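Local coordinates for decaprenyl diphosphate synthase (Rhodobacter capsulatus, PDB 3MZV), which probably condenses isopentenyl diphosphate units onto farnesyl diphosphate, with magnesium, to make the all-trans polyprenyl diphosphate precursor of the isoprenoid quinone side chain, at residues Leu159-Ala162 and Ala166-Glu169. Sequence-based numbering, arbitrary orientation.
Sequences LTAA and ATTE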
loop_
_atom_site.group_PDB
_atom_site.type_symbol
_atom_site.label_atom_id
_atom_site.label_comp_id
_atom_site.label_asym_id
_atom_site.label_seq_id
_atom_site.Cartn_x
_atom_site.Cartn_y
_atom_site.Cartn_z
ATOM N N LEU B 159 -2.769 -15.098 -8.682
ATOM C CA LEU B 159 -3.789 -14.812 -9.694
ATOM C C LEU B 159 -3.506 -15.446 -11.053
ATOM O O LEU B 159 -4.413 -15.961 -11.676
ATOM C CB LEU B 159 -3.947 -13.315 -9.915
ATOM C CG LEU B 159 -4.703 -12.572 -8.836
ATOM C CD1 LEU B 159 -4.641 -11.098 -9.147
ATOM C CD2 LEU B 159 -6.160 -13.084 -8.718
ATOM N N THR B 160 -2.267 -15.385 -11.529
ATOM C CA THR B 160 -1.922 -15.976 -12.821
ATOM C C THR B 160 -1.837 -17.492 -12.735
ATOM O O THR B 160 -2.139 -18.207 -13.689
ATOM C CB THR B 160 -0.568 -15.452 -13.310
ATOM O OG1 THR B 160 0.427 -15.717 -12.313
ATOM C CG2 THR B 160 -0.664 -13.969 -13.579
ATOM N N ALA B 161 -1.447 -17.996 -11.572
ATOM C CA ALA B 161 -1.401 -19.418 -11.349
ATOM C C ALA B 161 -2.804 -20.063 -11.293
ATOM O O ALA B 161 -2.927 -21.268 -11.473
ATOM C CB ALA B 161 -0.653 -19.704 -10.049
ATOM N N ALA B 162 -3.837 -19.293 -10.965
ATOM C CA ALA B 162 -5.153 -19.880 -10.715
ATOM C C ALA B 162 -5.778 -20.165 -12.075
ATOM O O ALA B 162 -5.453 -19.483 -13.080
ATOM C CB ALA B 162 -6.036 -18.928 -9.904
ATOM N N ALA B 166 -1.157 -25.868 -15.797
ATOM C CA ALA B 166 0.284 -25.922 -15.954
ATOM C C ALA B 166 1.049 -25.546 -14.688
ATOM O O ALA B 166 2.251 -25.823 -14.592
ATOM C CB ALA B 166 0.738 -24.970 -17.147
ATOM N N THR B 167 0.391 -24.922 -13.721
ATOM C CA THR B 167 1.043 -24.595 -12.430
ATOM C C THR B 167 1.725 -25.816 -11.775
ATOM O O THR B 167 1.115 -26.855 -11.517
ATOM C CB THR B 167 0.055 -23.970 -11.452
ATOM O OG1 THR B 167 -0.571 -22.844 -12.048
ATOM C CG2 THR B 167 0.729 -23.504 -10.119
ATOM N N THR B 168 2.996 -25.655 -11.484
ATOM C CA THR B 168 3.846 -26.705 -10.937
ATOM C C THR B 168 3.976 -26.524 -9.441
ATOM O O THR B 168 3.671 -25.451 -8.919
ATOM C CB THR B 168 5.245 -26.547 -11.516
ATOM O OG1 THR B 168 5.720 -25.227 -11.182
ATOM C CG2 THR B 168 5.208 -26.749 -13.020
ATOM N N GLU B 169 4.487 -27.546 -8.763
ATOM C CA GLU B 169 4.799 -27.426 -7.319
ATOM C C GLU B 169 5.789 -26.277 -7.032
ATOM O O GLU B 169 5.680 -25.605 -6.026
ATOM C CB GLU B 169 5.343 -28.756 -6.775
ATOM C CG GLU B 169 4.298 -29.907 -6.801
ATOM C CD GLU B 169 4.684 -31.139 -5.959
ATOM O OE1 GLU B 169 5.451 -31.005 -4.998
ATOM O OE2 GLU B 169 4.179 -32.246 -6.241
#
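T167 meets A161 through a chi1 of -55°, which sets OG1 beside its own backbone N and anti to the carbonyl carbon, while CG2 goes anti to the N. The one rotation turns both branches to account: the hydroxyl reaches A161 O, near where helix 138-161 gives way to the loop, and the methyl comes alongside the A161 side chain.

The polar half is a possible hydrogen bond, with T167 OG1 2.9 Å from A161 O; it is one of two that the single hydroxyl proton could make, the other acceptor being N164 O. Measured at A161 O, the angle from the carbonyl carbon to OG1 is about 119°, so the hydroxyl approaches from the flank of the C=O, well off its line. It also sits beside the A161 methyl, T167 OG1 being 3.7 Å from A161 CB. The nonpolar contact is looser, T167 CG2 standing 4.0 Å from A161 CB. The two CA atoms, A161 and T167, are 5.8 Å apart, the closest pair between 159-162 and 166-169, and both residues are buried.

In the fold this is the connection between two long helices, 138-161 and 169-194, of a mainly helical polyprenyl synthase. T167 also rests on I250 of helix 247-254, while T168 takes the N-cap of helix 169-194, its OG1 accepting from I171 N, and E169, the first residue of that helix, has its OE2 in a salt bridge with K251 NZ.

The polar link therefore holds only while the T167 proton points to A161 O. With the proton turned to N164 O, OG1 and A161 O are merely in contact, and the CG2-CB approach remains in both cases.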